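Local coordinates for alginate biosynthesis protein AlgJ (PDB 4O8V) that probably adds acetyl groups, together with AlgI and AlgF, to mannuronate residues of alginate at the inner membrane during biofilm polysaccharide synthesis, at residues Leu58-Ala63 with Asp83-Phe88. Numbering follows the deposited sequence.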
ATOM      1  N   LEU A  58       8.067   6.262   0.838  1.00 23.59           N
ATOM      2  CA  LEU A  58       6.793   6.038   0.172  1.00 21.42           C
ATOM      3  C   LEU A  58       6.829   4.663  -0.461  1.00 24.28           C
ATOM      4  O   LEU A  58       7.797   4.339  -1.141  1.00 25.44           O
ATOM      5  CB  LEU A  58       6.533   7.120  -0.882  1.00 22.66           C
ATOM      6  CG  LEU A  58       5.216   7.043  -1.658  1.00 25.54           C
ATOM      7  CD1 LEU A  58       4.008   7.208  -0.712  1.00 24.44           C
ATOM      8  CD2 LEU A  58       5.198   8.120  -2.749  1.00 26.88           C
ATOM      9  N   ALA A  59       5.780   3.871  -0.235  1.00 24.54           N
ATOM     10  CA  ALA A  59       5.719   2.504  -0.765  1.00 25.10           C
ATOM     11  C   ALA A  59       4.576   2.420  -1.775  1.00 23.29           C
ATOM     12  O   ALA A  59       3.412   2.189  -1.413  1.00 24.59           O
ATOM     13  CB  ALA A  59       5.537   1.502   0.345  1.00 26.62           C
ATOM     14  N   ILE A  60       4.909   2.658  -3.042  1.00 22.24           N
ATOM     15  CA  ILE A  60       3.885   2.673  -4.099  1.00 23.00           C
ATOM     16  C   ILE A  60       3.574   1.222  -4.485  1.00 24.50           C
ATOM     17  O   ILE A  60       4.425   0.545  -5.047  1.00 25.93           O
ATOM     18  CB  ILE A  60       4.356   3.469  -5.352  1.00 24.39           C
ATOM     19  CG1 ILE A  60       4.673   4.928  -4.996  1.00 28.04           C
ATOM     20  CG2 ILE A  60       3.275   3.423  -6.471  1.00 23.94           C
ATOM     21  CD1 ILE A  60       5.435   5.644  -6.123  1.00 27.68           C
ATOM     22  N   VAL A  61       2.376   0.736  -4.162  1.00 24.40           N
ATOM     23  CA  VAL A  61       2.025  -0.656  -4.489  1.00 25.17           C
ATOM     24  C   VAL A  61       1.502  -0.741  -5.918  1.00 27.54           C
ATOM     25  O   VAL A  61       0.562  -0.055  -6.281  1.00 24.56           O
ATOM     26  CB  VAL A  61       0.960  -1.218  -3.537  1.00 24.71           C
ATOM     27  CG1 VAL A  61       0.792  -2.750  -3.756  1.00 22.44           C
ATOM     28  CG2 VAL A  61       1.359  -0.931  -2.088  1.00 27.76           C
ATOM     29  N   PRO A  62       2.123  -1.584  -6.743  1.00 24.05           N
ATOM     30  CA  PRO A  62       1.622  -1.681  -8.114  1.00 24.51           C
ATOM     31  C   PRO A  62       0.230  -2.307  -8.156  1.00 23.40           C
ATOM     32  O   PRO A  62      -0.122  -3.077  -7.254  1.00 24.57           O
ATOM     33  CB  PRO A  62       2.652  -2.578  -8.800  1.00 24.43           C
ATOM     34  CG  PRO A  62       3.239  -3.399  -7.706  1.00 28.63           C
ATOM     35  CD  PRO A  62       3.280  -2.455  -6.502  1.00 22.30           C
ATOM     36  N   ALA A  63      -0.541  -1.971  -9.187  1.00 23.02           N
ATOM     37  CA  ALA A  63      -1.883  -2.520  -9.365  1.00 25.67           C
ATOM     38  C   ALA A  63      -1.806  -4.024  -9.601  1.00 23.96           C
ATOM     39  O   ALA A  63      -0.882  -4.506 -10.260  1.00 23.42           O
ATOM     40  CB  ALA A  63      -2.575  -1.845 -10.522  1.00 25.75           C
ATOM     41  N   ASP A  83       0.472   3.792 -17.776  1.00 38.07           N
ATOM     42  CA  ASP A  83       1.793   4.097 -17.239  1.00 36.58           C
ATOM     43  C   ASP A  83       1.731   4.844 -15.909  1.00 35.46           C
ATOM     44  O   ASP A  83       2.641   5.614 -15.574  1.00 36.41           O
ATOM     45  CB  ASP A  83       2.599   4.907 -18.256  1.00 41.87           C
ATOM     46  CG  ASP A  83       4.106   4.729 -18.079  1.00 46.76           C
ATOM     47  OD1 ASP A  83       4.537   3.576 -17.796  1.00 43.99           O
ATOM     48  OD2 ASP A  83       4.848   5.737 -18.220  1.00 48.24           O
ATOM     49  N   LEU A  84       0.668   4.576 -15.152  1.00 32.17           N
ATOM     50  CA  LEU A  84       0.395   5.283 -13.895  1.00 32.95           C
ATOM     51  C   LEU A  84       1.476   5.015 -12.836  1.00 29.98           C
ATOM     52  O   LEU A  84       1.918   5.939 -12.147  1.00 28.50           O
ATOM     53  CB  LEU A  84      -0.978   4.881 -13.354  1.00 31.94           C
ATOM     54  CG  LEU A  84      -1.489   5.574 -12.081  1.00 31.84           C
ATOM     55  CD1 LEU A  84      -1.428   7.083 -12.213  1.00 32.99           C
ATOM     56  CD2 LEU A  84      -2.936   5.126 -11.816  1.00 29.35           C
ATOM     57  N   TYR A  85       1.894   3.755 -12.716  1.00 28.89           N
ATOM     58  CA  TYR A  85       2.930   3.390 -11.768  1.00 29.57           C
ATOM     59  C   TYR A  85       4.216   4.174 -12.035  1.00 27.27           C
ATOM     60  O   TYR A  85       4.747   4.812 -11.130  1.00 26.05           O
ATOM     61  CB  TYR A  85       3.186   1.874 -11.825  1.00 26.83           C
ATOM     62  CG  TYR A  85       4.310   1.389 -10.936  1.00 28.75           C
ATOM     63  CD1 TYR A  85       4.091   1.114  -9.588  1.00 28.23           C
ATOM     64  CD2 TYR A  85       5.596   1.219 -11.445  1.00 29.34           C
ATOM     65  CE1 TYR A  85       5.121   0.671  -8.769  1.00 30.21           C
ATOM     66  CE2 TYR A  85       6.635   0.770 -10.644  1.00 29.01           C
ATOM     67  CZ  TYR A  85       6.393   0.510  -9.300  1.00 26.62           C
ATOM     68  OH  TYR A  85       7.442   0.066  -8.524  1.00 34.41           O
ATOM     69  N   ASN A  86       4.673   4.153 -13.289  1.00 29.83           N
ATOM     70  CA  ASN A  86       5.864   4.865 -13.722  1.00 29.40           C
ATOM     71  C   ASN A  86       5.755   6.372 -13.500  1.00 33.26           C
ATOM     72  O   ASN A  86       6.690   7.006 -13.010  1.00 30.18           O
ATOM     73  CB  ASN A  86       6.126   4.571 -15.210  1.00 30.87           C
ATOM     74  CG  ASN A  86       7.380   5.256 -15.750  1.00 32.63           C
ATOM     75  OD1 ASN A  86       8.480   5.131 -15.201  1.00 33.34           O
ATOM     76  ND2 ASN A  86       7.219   5.973 -16.844  1.00 32.40           N
ATOM     77  N   GLN A  87       4.613   6.949 -13.860  1.00 33.61           N
ATOM     78  CA  GLN A  87       4.431   8.387 -13.683  1.00 34.27           C
ATOM     79  C   GLN A  87       4.345   8.781 -12.209  1.00 28.93           C
ATOM     80  O   GLN A  87       4.799   9.865 -11.835  1.00 31.88           O
ATOM     81  CB  GLN A  87       3.185   8.863 -14.442  1.00 36.94           C
ATOM     82  CG  GLN A  87       3.353   8.850 -15.968  1.00 46.64           C
ATOM     83  CD  GLN A  87       4.470   9.790 -16.474  1.00 57.51           C
ATOM     84  OE1 GLN A  87       4.824  10.780 -15.819  1.00 59.38           O
ATOM     85  NE2 GLN A  87       5.022   9.475 -17.645  1.00 61.34           N
ATOM     86  N   PHE A  88       3.752   7.922 -11.382  1.00 24.61           N
ATOM     87  CA  PHE A  88       3.733   8.133  -9.927  1.00 28.34           C
ATOM     88  C   PHE A  88       5.187   8.191  -9.416  1.00 28.20           C
ATOM     89  O   PHE A  88       5.590   9.116  -8.695  1.00 24.79           O
ATOM     90  CB  PHE A  88       2.945   7.008  -9.241  1.00 25.29           C
ATOM     91  CG  PHE A  88       2.495   7.302  -7.820  1.00 24.91           C
ATOM     92  CD1 PHE A  88       3.017   8.359  -7.087  1.00 25.84           C
ATOM     93  CD2 PHE A  88       1.564   6.468  -7.206  1.00 28.59           C
ATOM     94  CE1 PHE A  88       2.594   8.591  -5.778  1.00 27.71           C
ATOM     95  CE2 PHE A  88       1.135   6.695  -5.911  1.00 29.34           C
ATOM     96  CZ  PHE A  88       1.649   7.761  -5.192  1.00 28.12           C
TER
HETATM   97  O   HOH W   1       6.975   0.969  -5.789  1.00 24.70           O
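Ile60 on strand 55-61 packs against Tyr85 and Phe88 of helix 84-94, which lies on a face of this outermost strand of the parallel sheet in the alpha/beta fold of an SGNH hydrolase-like domain. Strand 58-61 and helix 84-88 run nearly antiparallel, 167° between their directions, their axes 9.8 Å apart. The contact is mainly apolar. Ile60 uses both branches: CD1 makes a CH-pi contact over one face of the Phe88 ring, 3.9 Å from its centroid, while CG2 lies 3.6 Å from Phe88 CD2 and also touches Tyr85 CD1. Leu58 CD2 reaches Phe88 CE1 at 4.0 Å, the two side chains crossing at about a right angle. Phe88 CG stands anti to the backbone N (chi1 -163°), which carries the ring off the helix to the strand; there it also meets Phe274 edge-to-face and touches Ile42 of helix 31-51. With an alanine at Phe88, Ile60 CD1 would probably lose the aromatic face it rests on, and a gap would open beside Leu58 CD2. Just past the strand, Pro62 CB rests 4.0 Å from Tyr85 CD1. The polar link is indirect. Tyr85 OH is hydrogen-bonded to Asp101 and to Met103 N, and one water bridges Tyr85 OH (2.9 Å) and Ile60 O (2.7 Å), the carbonyl oxygen that sits in plane at the edge of the Tyr85 ring, 3.8 Å from CE1.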